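Local coordinates for protein acyl-CoA dehydrogenase (Bacillus anthracis, PDB 3OWA) that binds FAD and probably catalyses the flavin-dependent alpha,beta-dehydrogenation of acyl-CoA thioesters, at residues K135-P140 / I211-Y216. Residues are numbered along the deposited sequence; the frame is centred on the assembly and turned at random. Where two conformers were deposited one is given.
Sequences KKKYLP and IVEKDY
Tyr138 lays one face of its ring over the CG2 methyl of Ile211, a CH-pi contact in which CG2 sits 3.9 Å from the centroid of the Tyr138 ring, displaced toward the CZ/CE1 rim. The other face carries CG of the preceding residue, Lys137, so the ring is held between a strand methyl and its own helix neighbour. At the ring's edge the phenol OH of Tyr138 donates a short hydrogen bond, 2.6 Å, to OE1 of Glu213, using the anti lone pair of that oxygen; ring and carboxylate planes stand nearly perpendicular, 81° apart. Glu213 delivers its carboxylate by running extended beyond CG (chi2 -177°), and its CB also lies over the centre of the Tyr216 ring, 3.6 Å above the plane. The same OE1 of Glu213 also forms a salt bridge with NZ of Lys137, whose hydrogen bond is weak at 3.4 Å. A water reinforces the link, accepting from Lys137 NZ at 2.7 Å and donating to Glu213 OE1. A second water joins Lys137 NZ, weakly, to Tyr216 OH. Asn249 ND2 hydrogen-bonds to both Tyr138 OH and Ile211 O, while Ile126 and Val195 pack against Tyr138 and Ile211. Helix 132-144 thus meets the end of strand 206-213 and its type I turn, joining the helical N-terminal domain to the middle beta domain of the acyl-CoA dehydrogenase fold.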
loop_
_atom_site.group_PDB
_atom_site.type_symbol
_atom_site.label_atom_id
_atom_site.label_comp_id
_atom_site.label_asym_id
_atom_site.label_seq_id
_atom_site.Cartn_x
_atom_site.Cartn_y
_atom_site.Cartn_z
ATOM N N LYS A 135 -32.834 -19.649 19.641
ATOM C CA LYS A 135 -31.679 -19.576 20.517
ATOM C C LYS A 135 -31.407 -20.865 21.264
ATOM O O LYS A 135 -30.271 -21.327 21.286
ATOM C CB LYS A 135 -31.777 -18.398 21.477
ATOM C CG LYS A 135 -31.899 -17.073 20.748
ATOM C CD LYS A 135 -31.771 -15.888 21.720
ATOM C CE LYS A 135 -33.098 -15.594 22.391
ATOM N NZ LYS A 135 -33.093 -14.288 23.058
ATOM N N LYS A 136 -32.439 -21.479 21.846
ATOM C CA LYS A 136 -32.205 -22.695 22.634
ATOM C C LYS A 136 -31.787 -23.850 21.764
ATOM O O LYS A 136 -31.018 -24.687 22.190
ATOM C CB LYS A 136 -33.416 -23.082 23.508
ATOM C CG LYS A 136 -33.618 -22.126 24.666
ATOM C CD LYS A 136 -34.310 -22.800 25.851
ATOM C CE LYS A 136 -33.341 -23.079 27.025
ATOM N NZ LYS A 136 -32.755 -21.836 27.670
ATOM N N LYS A 137 -32.285 -23.879 20.534
ATOM C CA LYS A 137 -31.841 -24.843 19.553
ATOM C C LYS A 137 -30.376 -24.624 19.122
ATOM O O LYS A 137 -29.556 -25.532 19.275
ATOM C CB LYS A 137 -32.764 -24.812 18.330
ATOM C CG LYS A 137 -32.502 -25.878 17.263
ATOM C CD LYS A 137 -33.812 -26.272 16.609
ATOM C CE LYS A 137 -33.813 -26.211 15.095
ATOM N NZ LYS A 137 -33.367 -27.431 14.362
ATOM N N TYR A 138 -30.046 -23.450 18.572
ATOM C CA TYR A 138 -28.769 -23.310 17.848
ATOM C C TYR A 138 -27.590 -22.920 18.721
ATOM O O TYR A 138 -26.511 -23.465 18.553
ATOM C CB TYR A 138 -28.887 -22.407 16.603
ATOM C CG TYR A 138 -29.723 -23.043 15.505
ATOM C CD1 TYR A 138 -31.075 -22.704 15.340
ATOM C CD2 TYR A 138 -29.181 -24.008 14.647
ATOM C CE1 TYR A 138 -31.871 -23.303 14.337
ATOM C CE2 TYR A 138 -29.963 -24.619 13.640
ATOM C CZ TYR A 138 -31.303 -24.255 13.498
ATOM O OH TYR A 138 -32.091 -24.824 12.529
ATOM N N LEU A 139 -27.807 -22.037 19.682
ATOM C CA LEU A 139 -26.692 -21.440 20.438
ATOM C C LEU A 139 -25.809 -22.397 21.261
ATOM O O LEU A 139 -24.581 -22.251 21.215
ATOM C CB LEU A 139 -27.139 -20.252 21.271
ATOM C CG LEU A 139 -27.698 -19.098 20.446
ATOM C CD1 LEU A 139 -28.060 -17.987 21.388
ATOM C CD2 LEU A 139 -26.674 -18.602 19.420
ATOM N N PRO A 140 -26.421 -23.371 22.004
ATOM C CA PRO A 140 -25.598 -24.282 22.804
ATOM C C PRO A 140 -24.560 -24.991 21.953
ATOM O O PRO A 140 -23.465 -25.248 22.403
ATOM C CB PRO A 140 -26.614 -25.298 23.371
ATOM C CG PRO A 140 -27.909 -24.518 23.463
ATOM C CD PRO A 140 -27.863 -23.533 22.296
ATOM N N ILE A 211 -32.243 -19.000 8.850
ATOM C CA ILE A 211 -31.239 -19.942 9.350
ATOM C C ILE A 211 -31.320 -21.188 8.471
ATOM O O ILE A 211 -32.381 -21.847 8.345
ATOM C CB ILE A 211 -31.487 -20.303 10.813
ATOM C CG1 ILE A 211 -31.530 -19.034 11.673
ATOM C CG2 ILE A 211 -30.493 -21.394 11.292
ATOM C CD1 ILE A 211 -32.252 -19.211 13.047
ATOM N N VAL A 212 -30.225 -21.479 7.783
ATOM C CA VAL A 212 -30.236 -22.538 6.802
ATOM C C VAL A 212 -29.154 -23.531 7.215
ATOM O O VAL A 212 -27.975 -23.175 7.268
ATOM C CB VAL A 212 -29.908 -22.000 5.400
ATOM C CG1 VAL A 212 -29.858 -23.167 4.378
ATOM C CG2 VAL A 212 -30.928 -20.930 4.988
ATOM N N GLU A 213 -29.557 -24.765 7.488
ATOM C CA GLU A 213 -28.601 -25.831 7.769
ATOM C C GLU A 213 -28.004 -26.410 6.487
ATOM O O GLU A 213 -28.709 -26.595 5.470
ATOM C CB GLU A 213 -29.293 -26.917 8.599
ATOM C CG GLU A 213 -29.693 -26.399 9.977
ATOM C CD GLU A 213 -30.319 -27.477 10.873
ATOM O OE1 GLU A 213 -31.064 -27.127 11.816
ATOM O OE2 GLU A 213 -30.073 -28.675 10.641
ATOM N N LYS A 214 -26.707 -26.704 6.541
ATOM C CA LYS A 214 -25.994 -27.346 5.430
ATOM C C LYS A 214 -26.698 -28.615 4.942
ATOM O O LYS A 214 -26.795 -28.855 3.729
ATOM C CB LYS A 214 -24.535 -27.646 5.834
ATOM C CG LYS A 214 -23.663 -28.214 4.717
ATOM C CD LYS A 214 -23.714 -27.358 3.438
ATOM C CE LYS A 214 -22.473 -27.579 2.572
ATOM N NZ LYS A 214 -22.355 -28.897 1.847
ATOM N N ASP A 215 -27.233 -29.388 5.886
ATOM C CA ASP A 215 -27.910 -30.652 5.579
ATOM C C ASP A 215 -29.343 -30.553 5.021
ATOM O O ASP A 215 -29.915 -31.579 4.618
ATOM C CB ASP A 215 -27.859 -31.570 6.813
ATOM C CG ASP A 215 -26.475 -32.188 7.012
ATOM O OD1 ASP A 215 -26.190 -32.662 8.134
ATOM O OD2 ASP A 215 -25.661 -32.189 6.042
ATOM N N TYR A 216 -29.887 -29.340 4.899
ATOM C CA TYR A 216 -31.223 -29.194 4.282
ATOM C C TYR A 216 -31.131 -29.582 2.800
ATOM O O TYR A 216 -30.087 -29.411 2.165
ATOM C CB TYR A 216 -31.756 -27.745 4.384
ATOM C CG TYR A 216 -32.174 -27.309 5.800
ATOM C CD1 TYR A 216 -32.378 -28.250 6.809
ATOM C CD2 TYR A 216 -32.421 -25.950 6.096
ATOM C CE1 TYR A 216 -32.795 -27.872 8.101
ATOM C CE2 TYR A 216 -32.830 -25.554 7.392
ATOM C CZ TYR A 216 -32.984 -26.522 8.393
ATOM O OH TYR A 216 -33.399 -26.168 9.668
HETATM O O HOH W 1 -34.529 -28.161 11.215
HETATM O O HOH W 2 -30.732 -28.022 14.824
#